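Local atomic coordinates of intracellular growth locus, subunit C (PDB entry 2QWU), a protein that probably serves in the secretion apparatus encoded by the Francisella pathogenicity island, which the bacterium needs to grow inside host cells. Residues Ile43-Leu48 against Ile103-Val107; Pro80-Pro85 against Lys204-Ile208; Val93-Ser97 against Lys170-Arg174; Lys119-Ser125 against Asp142-Leu148; Lys132-Trp137 against Cys193-Thr198. The protein carries 2 engineered substitutions. All blocks are in the same frame, centred on the assembly; numbering follows the deposited sequence.

Contacts 3 and 4 are ladders of one large antiparallel sheet, contact 1 packs helix 97-114 on a hairpin of it, and contacts 2 and 5 tie loops together at its periphery. Contact 1 is the hub. Its Leu48 CD1 packs 3.7 Å from Ile95 CG2 of contact 3, and its Ala44 N lies 3.0 Å from Lys119 O of contact 4, a probable hydrogen bond. Helix 97-114 follows directly on the strand of contact 3 and leads to the strand of contact 4. Contact 2 comes within about 5 Å of contact 4 at the nearest atoms, and contact 5 within about 6 Å. Contacts 2 and 3, with centres 37 Å apart, mark opposite sides of the chain.

Contact 1: Ile43-Leu48 against Ile103-Val107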
# COMPACT_ATOMS: atom_id res chain seq x y z
N ILE A 43 -8.38 -1.79 -8.90
CA ILE A 43 -7.30 -1.97 -9.87
C ILE A 43 -7.88 -2.18 -11.28
O ILE A 43 -8.61 -3.15 -11.50
CB ILE A 43 -6.42 -3.21 -9.53
CG1 ILE A 43 -5.71 -2.99 -8.19
CG2 ILE A 43 -5.34 -3.41 -10.62
CD1 ILE A 43 -4.99 -4.24 -7.69
N ALA A 44 -7.52 -1.28 -12.20
CA ALA A 44 -8.00 -1.37 -13.59
C ALA A 44 -9.53 -1.50 -13.56
O ALA A 44 -10.13 -2.25 -14.34
CB ALA A 44 -7.34 -2.58 -14.28
N GLY A 45 -10.15 -0.78 -12.64
CA GLY A 45 -11.59 -0.80 -12.51
C GLY A 45 -12.19 -1.95 -11.71
O GLY A 45 -13.41 -1.98 -11.47
N GLU A 46 -11.37 -2.91 -11.30
CA GLU A 46 -11.91 -4.03 -10.53
C GLU A 46 -11.81 -3.67 -9.06
O GLU A 46 -10.73 -3.34 -8.57
CB GLU A 46 -11.14 -5.32 -10.82
CG GLU A 46 -11.07 -5.66 -12.31
CD GLU A 46 -12.43 -5.95 -12.93
OE1 GLU A 46 -12.58 -5.70 -14.16
OE2 GLU A 46 -13.35 -6.45 -12.22
N LYS A 47 -12.94 -3.70 -8.38
CA LYS A 47 -13.02 -3.40 -6.94
C LYS A 47 -12.71 -4.64 -6.10
O LYS A 47 -13.35 -5.69 -6.27
CB LYS A 47 -14.43 -2.89 -6.60
CG LYS A 47 -14.66 -1.50 -7.09
CD LYS A 47 -16.12 -1.01 -6.99
CE LYS A 47 -16.31 0.21 -7.93
NZ LYS A 47 -17.53 1.05 -7.60
N LEU A 48 -11.73 -4.56 -5.21
CA LEU A 48 -11.44 -5.72 -4.38
C LEU A 48 -12.42 -5.72 -3.20
O LEU A 48 -12.76 -4.66 -2.69
CB LEU A 48 -9.99 -5.66 -3.84
CG LEU A 48 -8.75 -6.07 -4.66
CD1 LEU A 48 -8.65 -7.61 -4.80
CD2 LEU A 48 -8.78 -5.40 -6.03
N ILE A 103 -7.93 -10.36 -12.75
CA ILE A 103 -7.33 -9.05 -12.54
C ILE A 103 -6.13 -8.92 -13.49
O ILE A 103 -5.90 -7.88 -14.10
CB ILE A 103 -6.84 -8.89 -11.07
CG1 ILE A 103 -8.06 -8.87 -10.15
CG2 ILE A 103 -6.02 -7.64 -10.94
CD1 ILE A 103 -7.69 -8.80 -8.67
N GLU A 104 -5.37 -9.99 -13.63
CA GLU A 104 -4.19 -9.91 -14.48
C GLU A 104 -4.58 -9.58 -15.91
O GLU A 104 -3.92 -8.76 -16.59
CB GLU A 104 -3.42 -11.24 -14.45
CG GLU A 104 -2.74 -11.59 -13.15
CD GLU A 104 -2.15 -13.03 -13.17
OE1 GLU A 104 -2.65 -13.91 -13.95
OE2 GLU A 104 -1.22 -13.30 -12.40
N GLU A 105 -5.63 -10.24 -16.37
CA GLU A 105 -6.11 -10.01 -17.75
C GLU A 105 -6.65 -8.62 -17.97
O GLU A 105 -6.49 -8.04 -19.03
CB GLU A 105 -7.21 -11.04 -18.12
CG GLU A 105 -6.65 -12.44 -18.35
CD GLU A 105 -7.74 -13.47 -18.58
OE1 GLU A 105 -8.93 -13.07 -18.68
OE2 GLU A 105 -7.42 -14.68 -18.63
N LYS A 106 -7.36 -8.09 -16.98
CA LYS A 106 -7.91 -6.75 -17.09
C LYS A 106 -6.79 -5.72 -17.12
O LYS A 106 -6.82 -4.78 -17.91
CB LYS A 106 -8.86 -6.49 -15.91
CG LYS A 106 -9.56 -5.14 -16.00
CD LYS A 106 -10.54 -5.11 -17.19
CE LYS A 106 -11.27 -3.76 -17.30
NZ LYS A 106 -12.15 -3.56 -16.09
N VAL A 107 -5.78 -5.90 -16.27
CA VAL A 107 -4.68 -4.97 -16.25
C VAL A 107 -3.94 -4.94 -17.59
O VAL A 107 -3.73 -3.87 -18.16
CB VAL A 107 -3.69 -5.30 -15.07
CG1 VAL A 107 -2.41 -4.50 -15.24
CG2 VAL A 107 -4.37 -5.01 -13.73
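Val107 sets its CG2 methyl against Ile43 CG2 at 3.6 Å, and the same methyl meets Ala44 CB at 3.9 Å, one branch of the valine serving two successive residues. The contact lays helix 97-114 on a beta hairpin with a two-residue loop, in which strands 37-43 and 46-47 are joined by a type I' turn from Ile43 to Glu46, closed by reciprocal backbone hydrogen bonds between these two residues. Gly45 has a phi of 83° in this turn, a conformation suited to glycine. One helical turn before Val107, Ile103 faces Ile43 with its CG2 methyl and brings CD1 to 4.2 Å from Leu48 CD1, the two side chains crossing at about a right angle. Leu48 also rests on Val93 and Ile95, and Ile103 on Ile160, which carries the apolar packing on to strands 86-96 and 157-162. Lys106 makes the polar side of the contact. Its CG stands opposite the backbone N (chi1 -176°), and bends at chi2 and chi4 curl the chain back over the turn, Lys106 CG passing 3.8 Å from Ala44 CB. The ammonium then grips two oxygens of the hairpin. Ala44 O accepts from Lys106 NZ at 3.0 Å, nearly in line with its C=O bond. Glu46 OE1, met on the anti side and 28° out of the carboxylate plane, forms a salt bridge with Lys106 NZ at 2.9 Å.

Contact 2: Pro80-Pro85 against Lys204-Ile208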
# COMPACT_ATOMS: atom_id res chain seq x y z
N PRO A 80 11.07 10.66 -5.33
CA PRO A 80 10.60 11.97 -5.74
C PRO A 80 11.12 12.33 -7.12
O PRO A 80 12.23 11.94 -7.51
CB PRO A 80 11.12 12.89 -4.66
CG PRO A 80 11.04 12.01 -3.41
CD PRO A 80 11.63 10.71 -3.95
N GLY A 81 10.31 13.07 -7.86
CA GLY A 81 10.78 13.46 -9.17
C GLY A 81 10.52 14.93 -9.38
O GLY A 81 9.64 15.48 -8.68
N SER A 82 11.26 15.55 -10.30
CA SER A 82 11.05 16.98 -10.60
C SER A 82 9.63 17.18 -11.15
O SER A 82 8.93 18.15 -10.81
CB SER A 82 12.12 17.48 -11.61
OG SER A 82 12.18 16.63 -12.76
N ILE A 83 9.20 16.26 -12.00
CA ILE A 83 7.86 16.31 -12.50
C ILE A 83 6.99 15.21 -11.85
O ILE A 83 6.04 15.52 -11.13
CB ILE A 83 7.78 16.15 -14.02
CG1 ILE A 83 8.58 17.26 -14.72
CG2 ILE A 83 6.33 16.34 -14.43
CD1 ILE A 83 8.44 17.22 -16.23
N ASN A 84 7.27 13.95 -12.12
CA ASN A 84 6.47 12.89 -11.53
C ASN A 84 7.40 11.91 -10.83
O ASN A 84 8.54 11.70 -11.26
CB ASN A 84 5.66 12.13 -12.60
CG ASN A 84 4.76 13.04 -13.45
OD1 ASN A 84 4.15 14.00 -12.95
ND2 ASN A 84 4.68 12.75 -14.71
N PRO A 85 6.92 11.30 -9.73
CA PRO A 85 7.75 10.33 -8.99
C PRO A 85 7.75 8.98 -9.67
O PRO A 85 7.00 8.77 -10.62
CB PRO A 85 7.05 10.25 -7.65
CG PRO A 85 5.59 10.42 -8.05
CD PRO A 85 5.68 11.61 -9.00
N LYS A 204 7.37 15.98 -0.40
CA LYS A 204 7.08 16.46 -1.75
C LYS A 204 7.58 15.36 -2.69
O LYS A 204 8.75 14.92 -2.61
CB LYS A 204 7.81 17.79 -2.00
CG LYS A 204 7.69 18.37 -3.41
CD LYS A 204 6.26 18.68 -3.89
CE LYS A 204 6.32 19.77 -4.99
NZ LYS A 204 7.61 19.64 -5.80
N ILE A 205 6.71 14.88 -3.56
CA ILE A 205 7.09 13.79 -4.46
C ILE A 205 7.03 14.14 -5.92
O ILE A 205 7.55 13.41 -6.73
CB ILE A 205 6.26 12.48 -4.22
CG1 ILE A 205 4.77 12.68 -4.55
CG2 ILE A 205 6.41 12.07 -2.74
CD1 ILE A 205 3.93 11.44 -4.35
N GLY A 206 6.38 15.26 -6.24
CA GLY A 206 6.30 15.61 -7.64
C GLY A 206 5.85 17.02 -7.87
O GLY A 206 5.71 17.78 -6.94
N TYR A 207 5.57 17.34 -9.13
CA TYR A 207 5.14 18.65 -9.53
C TYR A 207 3.76 18.98 -9.00
O TYR A 207 2.86 18.14 -9.02
CB TYR A 207 5.17 18.70 -11.07
CG TYR A 207 4.52 19.91 -11.66
CD1 TYR A 207 5.07 21.16 -11.49
CD2 TYR A 207 3.34 19.78 -12.40
CE1 TYR A 207 4.47 22.28 -12.05
CE2 TYR A 207 2.71 20.86 -12.96
CZ TYR A 207 3.28 22.12 -12.79
OH TYR A 207 2.69 23.21 -13.38
N ILE A 208 3.61 20.17 -8.44
CA ILE A 208 2.28 20.65 -7.98
C ILE A 208 1.94 21.88 -8.86
O ILE A 208 2.59 22.92 -8.75
CB ILE A 208 2.30 21.04 -6.48
CG1 ILE A 208 2.54 19.77 -5.64
CG2 ILE A 208 0.95 21.68 -6.07
CD1 ILE A 208 2.94 20.05 -4.23
O HOH W 1 8.69 19.54 -8.30
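Pro85 and Ile205 cross at a slant, the proline ring lying beside the isoleucine with Pro85 CB 4.2 Å from Ile205 CB and ring atom CG close to the terminal CD1 methyl. They form the buried side of a junction in which the irregular loop linking strands 71-79 and 86-96 of the large antiparallel sheet docks on the C-terminal segment that follows strand 200-204. Ile205 CG1 occupies the crowded position between the backbone N and the carbonyl carbon (chi1 64°), which sends the CD1 methyl toward Pro85 CG. Ile78 and Thr185 pack on both side chains. The Pro85 ring also covers the carbonyl of its partner, with CB 3.3 Å from Ile205 O. That oxygen accepts from Gly81 N at 3.0 Å, the donor standing 44° above the carbonyl plane, and Pro80 CA makes a CA-H...O contact with it as well. Gly206, without a side chain, allows close backbone approach: its CA is 3.5 Å from Gly81 O in a nearly straight CA-H...O contact. On the exposed side, Tyr207 has CG turned opposite its backbone N, and its ring leads away from the loop. Tyr207 CB does the touching, 3.3 Å from Ile83 O, with Ile83 CG2 farther off. Beside this pair, Tyr207 N donates to Ile83 O at 2.7 Å in an almost straight bond (172°).

Contact 3: Val93-Ser97 against Lys170-Arg174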
# COMPACT_ATOMS: atom_id res chain seq x y z
N VAL A 93 -3.67 -9.22 -0.89
CA VAL A 93 -5.11 -9.29 -0.99
C VAL A 93 -5.58 -10.72 -0.74
O VAL A 93 -4.82 -11.68 -0.88
CB VAL A 93 -5.63 -8.80 -2.38
CG1 VAL A 93 -5.18 -7.34 -2.60
CG2 VAL A 93 -5.04 -9.71 -3.51
N LEU A 94 -6.83 -10.86 -0.32
CA LEU A 94 -7.37 -12.22 -0.08
C LEU A 94 -8.38 -12.48 -1.22
O LEU A 94 -9.45 -11.86 -1.29
CB LEU A 94 -8.03 -12.29 1.29
CG LEU A 94 -8.51 -13.67 1.71
CD1 LEU A 94 -7.37 -14.69 1.85
CD2 LEU A 94 -9.22 -13.39 3.10
N ILE A 95 -8.02 -13.36 -2.16
CA ILE A 95 -8.87 -13.62 -3.34
C ILE A 95 -8.82 -15.07 -3.78
O ILE A 95 -7.90 -15.82 -3.42
CB ILE A 95 -8.40 -12.77 -4.56
CG1 ILE A 95 -6.91 -13.07 -4.87
CG2 ILE A 95 -8.58 -11.26 -4.26
CD1 ILE A 95 -6.34 -12.34 -6.10
N LYS A 96 -9.81 -15.45 -4.58
CA LYS A 96 -9.85 -16.80 -5.15
C LYS A 96 -8.91 -16.80 -6.37
O LYS A 96 -8.61 -15.76 -6.96
CB LYS A 96 -11.29 -17.14 -5.58
CG LYS A 96 -12.24 -17.20 -4.38
CD LYS A 96 -13.68 -17.47 -4.78
CE LYS A 96 -13.76 -18.78 -5.48
NZ LYS A 96 -15.14 -19.36 -5.50
N SER A 97 -8.45 -17.98 -6.74
CA SER A 97 -7.54 -18.17 -7.85
C SER A 97 -8.11 -17.61 -9.15
O SER A 97 -7.38 -17.02 -9.95
CB SER A 97 -7.26 -19.67 -8.01
OG SER A 97 -7.14 -20.27 -6.72
N LYS A 170 -12.27 -20.79 4.14
CA LYS A 170 -13.32 -21.80 3.92
C LYS A 170 -13.98 -21.61 2.56
O LYS A 170 -14.58 -22.56 2.04
CB LYS A 170 -14.37 -21.80 5.06
CG LYS A 170 -13.81 -22.07 6.45
CD LYS A 170 -12.79 -23.24 6.52
CE LYS A 170 -12.32 -23.49 7.96
NZ LYS A 170 -11.71 -24.83 8.23
N ASP A 171 -13.89 -20.40 1.97
CA ASP A 171 -14.47 -20.21 0.64
C ASP A 171 -13.46 -20.18 -0.54
O ASP A 171 -13.77 -19.71 -1.65
CB ASP A 171 -15.41 -19.00 0.57
CG ASP A 171 -14.78 -17.71 1.06
OD1 ASP A 171 -13.61 -17.69 1.51
OD2 ASP A 171 -15.51 -16.70 1.00
N GLY A 172 -12.27 -20.72 -0.28
CA GLY A 172 -11.28 -20.90 -1.34
C GLY A 172 -10.36 -19.74 -1.63
O GLY A 172 -9.73 -19.73 -2.67
N MSE A 173 -10.24 -18.79 -0.71
CA MSE A 173 -9.37 -17.64 -1.01
C MSE A 173 -8.01 -17.79 -0.36
O MSE A 173 -7.90 -18.33 0.74
CB MSE A 173 -10.03 -16.33 -0.53
CG MSE A 173 -11.36 -16.05 -1.22
SE MSE A 173 -12.10 -14.46 -0.75
CE MSE A 173 -12.23 -14.64 0.97
N ARG A 174 -6.98 -17.28 -1.04
CA ARG A 174 -5.64 -17.31 -0.48
C ARG A 174 -5.08 -15.89 -0.42
O ARG A 174 -5.51 -15.02 -1.16
CB ARG A 174 -4.71 -18.15 -1.35
CG ARG A 174 -4.88 -19.68 -1.12
CD ARG A 174 -4.08 -20.43 -2.19
NE ARG A 174 -4.19 -21.87 -1.97
CZ ARG A 174 -5.24 -22.61 -2.31
NH1 ARG A 174 -6.30 -22.06 -2.91
NH2 ARG A 174 -5.25 -23.91 -2.01
O HOH W 2 -6.99 -19.18 -3.75
O HOH W 3 -10.06 -20.34 -5.30
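Gly172 O receives two waters, one at 2.7 Å and one at 3.0 Å, and through them the loop holds Ser97. The nearer water also accepts from Ser97 N, at the start of helix 97-114, for which Lys96 is the N-cap residue. The second accepts from Arg174 NH1 at 3.1 Å, in the guanidinium plane at its edge, and also bonds Ser97 OG. Arg174 NE is engaged elsewhere, in a salt bridge with Glu164. The waters flank an antiparallel beta ladder between strands 86-96 and 173-184. Ile95 and Arg174 are a hydrogen-bonded pair, with Arg174 N to Ile95 O at 2.9 Å and Ile95 N to Arg174 O at 3.2 Å. Selenomethionine Met173 packs against both neighbours of Ile95. Its CG lies unusually tight against Lys96 CG at 3.5 Å, while a bend at chi3 (-58°) turns CE back to 3.9 Å from Leu94 CD2. Leu94 crosses Met173 at about a right angle, bringing CG against Met173 CB. The other leucine methyl, Leu94 CD1, lies against the backbone carbonyl of Arg174, 3.4 Å from its C.

Contact 4: Lys119-Ser125 against Asp142-Leu148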
# COMPACT_ATOMS: atom_id res chain seq x y z
N LYS A 119 -5.76 2.72 -13.76
CA LYS A 119 -5.63 3.33 -12.43
C LYS A 119 -5.70 2.36 -11.27
O LYS A 119 -6.47 1.38 -11.29
CB LYS A 119 -6.73 4.37 -12.20
CG LYS A 119 -6.88 5.42 -13.30
CD LYS A 119 -5.59 6.13 -13.63
CE LYS A 119 -5.87 7.39 -14.46
NZ LYS A 119 -4.58 8.09 -14.81
N ILE A 120 -4.91 2.64 -10.23
CA ILE A 120 -4.93 1.84 -9.03
C ILE A 120 -5.29 2.90 -8.01
O ILE A 120 -4.58 3.90 -7.85
CB ILE A 120 -3.57 1.23 -8.77
CG1 ILE A 120 -3.29 0.28 -9.95
CG2 ILE A 120 -3.54 0.52 -7.39
CD1 ILE A 120 -2.05 -0.47 -9.84
N LYS A 121 -6.45 2.73 -7.38
CA LYS A 121 -6.93 3.75 -6.47
C LYS A 121 -7.01 3.17 -5.06
O LYS A 121 -7.72 2.16 -4.81
CB LYS A 121 -8.32 4.24 -6.91
CG LYS A 121 -8.97 5.25 -5.95
CD LYS A 121 -8.37 6.63 -6.10
CE LYS A 121 -9.23 7.73 -5.37
NZ LYS A 121 -8.58 9.08 -5.49
N LEU A 122 -6.24 3.77 -4.16
CA LEU A 122 -6.19 3.26 -2.80
C LEU A 122 -7.23 3.98 -1.95
O LEU A 122 -7.45 5.18 -2.15
CB LEU A 122 -4.81 3.54 -2.18
CG LEU A 122 -3.57 3.18 -2.99
CD1 LEU A 122 -2.29 3.34 -2.11
CD2 LEU A 122 -3.70 1.76 -3.48
N GLY A 123 -7.84 3.25 -1.03
CA GLY A 123 -8.83 3.82 -0.13
C GLY A 123 -8.14 4.45 1.07
O GLY A 123 -6.97 4.81 0.98
N ASN A 124 -8.84 4.58 2.18
CA ASN A 124 -8.28 5.19 3.38
C ASN A 124 -7.30 4.23 4.05
O ASN A 124 -7.64 3.06 4.31
CB ASN A 124 -9.38 5.49 4.39
CG ASN A 124 -10.38 6.49 3.84
OD1 ASN A 124 -9.98 7.58 3.37
ND2 ASN A 124 -11.66 6.13 3.87
N SER A 125 -6.11 4.73 4.33
CA SER A 125 -5.16 3.89 5.05
C SER A 125 -5.35 4.04 6.56
O SER A 125 -5.96 5.01 7.06
CB SER A 125 -3.71 4.25 4.63
OG SER A 125 -3.40 5.62 4.72
N ASP A 142 0.57 8.52 4.86
CA ASP A 142 -0.90 8.51 4.68
C ASP A 142 -1.17 8.32 3.18
O ASP A 142 -1.01 9.25 2.37
CB ASP A 142 -1.53 9.85 5.18
CG ASP A 142 -3.04 9.82 5.19
OD1 ASP A 142 -3.61 8.90 4.57
OD2 ASP A 142 -3.68 10.72 5.83
N LEU A 143 -1.58 7.12 2.80
CA LEU A 143 -1.81 6.80 1.40
C LEU A 143 -3.28 7.03 0.99
O LEU A 143 -3.66 6.72 -0.12
CB LEU A 143 -1.48 5.31 1.16
CG LEU A 143 0.01 5.00 1.37
CD1 LEU A 143 0.22 3.46 1.26
CD2 LEU A 143 0.87 5.77 0.36
N SER A 144 -4.09 7.54 1.90
CA SER A 144 -5.51 7.66 1.59
C SER A 144 -5.82 8.33 0.29
O SER A 144 -5.33 9.42 0.01
CB SER A 144 -6.29 8.37 2.74
OG SER A 144 -6.02 7.75 4.00
N ASN A 145 -6.66 7.66 -0.51
CA ASN A 145 -7.10 8.15 -1.79
C ASN A 145 -6.09 8.32 -2.86
O ASN A 145 -6.41 8.91 -3.88
CB ASN A 145 -7.88 9.46 -1.58
CG ASN A 145 -9.18 9.21 -0.83
OD1 ASN A 145 -9.81 8.16 -1.01
ND2 ASN A 145 -9.60 10.15 0.01
N LEU A 146 -4.88 7.78 -2.68
CA LEU A 146 -3.88 7.97 -3.68
C LEU A 146 -4.24 7.21 -4.95
O LEU A 146 -4.67 6.06 -4.87
CB LEU A 146 -2.52 7.50 -3.12
CG LEU A 146 -1.30 7.63 -4.04
CD1 LEU A 146 -0.88 9.10 -4.19
CD2 LEU A 146 -0.12 6.85 -3.34
N GLU A 147 -4.06 7.85 -6.12
CA GLU A 147 -4.31 7.21 -7.40
C GLU A 147 -2.98 7.07 -8.13
O GLU A 147 -2.25 8.05 -8.36
CB GLU A 147 -5.25 8.01 -8.30
CG GLU A 147 -5.60 7.25 -9.59
CD GLU A 147 -6.81 7.84 -10.32
OE1 GLU A 147 -6.60 8.70 -11.19
OE2 GLU A 147 -7.97 7.47 -9.99
N LEU A 148 -2.66 5.84 -8.46
CA LEU A 148 -1.41 5.54 -9.17
C LEU A 148 -1.73 5.05 -10.59
O LEU A 148 -2.80 4.49 -10.85
CB LEU A 148 -0.66 4.41 -8.45
CG LEU A 148 -0.36 4.61 -6.94
CD1 LEU A 148 0.11 3.23 -6.29
CD2 LEU A 148 0.75 5.61 -6.76
O HOH W 4 -4.38 9.62 -12.28
O HOH W 5 -9.23 9.52 -8.09
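The Glu147 carboxylate has the aliphatic chain of Lys119 over one face, Lys119 CG being 3.8 Å from Glu147 CD, while a water links Glu147 OE2 to Lys121 NZ. A further water joins Glu147 OE1 to Lys119 NZ, whose direct partner is Thr116 O. These groups flank an antiparallel beta ladder between strands 120-122 and 147-150, in which Ile120 and Leu148 form a hydrogen-bonded pair and Lys121 and Glu147 a non-hydrogen-bonded one. Lys121 starts out with CG opposite its backbone N (chi1 176°), and the bend at chi2 turns the chain along the partner segment, where Lys121 NZ donates to Asn145 O at 2.7 Å. On the opposite, buried face Leu122 CD1 meets Leu143 CB at 3.9 Å. Beyond the ladder Asp142 makes an Asx turn: its OD1 accepts Ser144 N on the anti side and Ser144 OG, at 2.7 Å, on the syn lone pair. Thus fixed, Ser144 OG accepts from Ser125 N at 3.0 Å. A type II turn from Leu143 to Leu146 carries the chain back to the ladder, where Leu122 N donates to Leu146 O at 2.9 Å with an N-H...O angle of 179°.

Contact 5: Lys132-Trp137 against Cys193-Thr198; sequences KTDEAW and CCAAST
A type I turn from Lys132 to Glu135 meets the loop after Cys193 through one backbone bond, Thr133 N to Ala195 O at 3.0 Å and nearly straight (170°). The bond joins the ends of two beta hairpins, strands 130-131 and 137-138 on one side and strands 189-193 and 200-204 on the other. Around it, Asp134 and Lys132 clasp the second loop at two places. The Asp134 carboxylate takes both donors of Ser197: the backbone N reaches OD1 at 2.9 Å from above the carboxylate plane (40° out), and Ser197 OG reaches OD2 on its syn lone pair at 2.5 Å. A water carries OD2 on to Thr198 OG1. Lys132 bends at chi2 (-67°) and runs alongside the loop, its CB 3.3 Å from Ala195 O. Lys132 NZ meets Cys194 O at 2.7 Å in the carbonyl plane and, weakly, Cys193 O at 3.0 Å. NZ also bonds Ile139 O and forms a salt bridge with Glu130. So many oxygens around the NZ of a buried residue would favour the charged lysine, while the two Ser197 donors probably stabilise the Asp134 carboxylate as an anion.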
# COMPACT_ATOMS: atom_id res chain seq x y z
N LYS A 132 5.70 4.78 17.70
CA LYS A 132 6.76 5.78 17.74
C LYS A 132 7.62 5.81 18.99
O LYS A 132 7.29 5.19 20.00
CB LYS A 132 6.13 7.15 17.45
CG LYS A 132 5.25 7.19 16.20
CD LYS A 132 6.08 6.98 14.91
CE LYS A 132 5.19 7.14 13.68
NZ LYS A 132 6.04 7.33 12.46
N THR A 133 8.73 6.56 18.90
CA THR A 133 9.67 6.59 20.02
C THR A 133 9.12 7.26 21.25
O THR A 133 9.68 7.09 22.33
CB THR A 133 11.04 7.24 19.61
OG1 THR A 133 10.83 8.56 19.07
CG2 THR A 133 11.73 6.32 18.51
N ASP A 134 8.07 8.07 21.08
CA ASP A 134 7.46 8.71 22.22
C ASP A 134 6.25 7.95 22.79
O ASP A 134 5.40 8.52 23.49
CB ASP A 134 7.13 10.18 21.88
CG ASP A 134 6.12 10.33 20.74
OD1 ASP A 134 5.92 9.38 19.95
OD2 ASP A 134 5.55 11.45 20.62
N GLU A 135 6.20 6.65 22.49
CA GLU A 135 5.19 5.73 23.01
C GLU A 135 3.74 6.03 22.65
O GLU A 135 2.83 5.99 23.49
CB GLU A 135 5.34 5.61 24.54
CG GLU A 135 6.77 5.26 24.94
CD GLU A 135 6.89 4.75 26.36
OE1 GLU A 135 6.26 5.35 27.27
OE2 GLU A 135 7.64 3.76 26.55
N ALA A 136 3.54 6.30 21.38
CA ALA A 136 2.22 6.56 20.83
C ALA A 136 2.33 6.07 19.39
O ALA A 136 3.42 6.08 18.81
CB ALA A 136 1.94 8.05 20.84
N TRP A 137 1.21 5.61 18.83
CA TRP A 137 1.18 5.18 17.43
C TRP A 137 1.04 6.39 16.49
O TRP A 137 0.43 7.41 16.84
CB TRP A 137 -0.01 4.28 17.21
CG TRP A 137 0.12 2.94 17.83
CD1 TRP A 137 -0.29 2.57 19.08
CD2 TRP A 137 0.71 1.79 17.22
NE1 TRP A 137 0.03 1.25 19.30
CE2 TRP A 137 0.64 0.75 18.17
CE3 TRP A 137 1.30 1.53 15.96
CZ2 TRP A 137 1.13 -0.55 17.90
CZ3 TRP A 137 1.79 0.24 15.68
CH2 TRP A 137 1.70 -0.79 16.67
N CYS A 193 5.22 10.64 8.79
CA CYS A 193 5.58 10.89 10.19
C CYS A 193 6.82 10.07 10.41
O CYS A 193 6.88 8.89 10.00
CB CYS A 193 4.51 10.43 11.16
SG CYS A 193 4.88 11.01 12.87
N CYS A 194 7.78 10.70 11.09
CA CYS A 194 9.08 10.09 11.31
C CYS A 194 9.25 9.41 12.65
O CYS A 194 8.33 8.67 13.04
CB CYS A 194 10.17 11.14 11.02
SG CYS A 194 9.98 11.82 9.30
N ALA A 195 10.36 9.66 13.37
CA ALA A 195 10.65 8.93 14.60
C ALA A 195 9.59 8.94 15.70
O ALA A 195 9.14 7.89 16.19
CB ALA A 195 12.03 9.43 15.20
N ALA A 196 9.24 10.15 16.10
CA ALA A 196 8.28 10.35 17.15
C ALA A 196 6.93 10.76 16.55
O ALA A 196 6.87 11.14 15.37
CB ALA A 196 8.85 11.41 18.09
N SER A 197 5.86 10.64 17.34
CA SER A 197 4.52 10.99 16.88
C SER A 197 4.37 12.47 16.58
O SER A 197 3.47 12.86 15.86
CB SER A 197 3.44 10.58 17.91
OG SER A 197 3.54 11.39 19.06
N THR A 198 5.27 13.29 17.12
CA THR A 198 5.23 14.74 16.88
C THR A 198 6.17 15.09 15.68
O THR A 198 6.46 16.26 15.41
CB THR A 198 5.75 15.46 18.14
OG1 THR A 198 7.06 14.96 18.45
CG2 THR A 198 4.83 15.18 19.36
O HOH W 6 7.39 13.60 20.90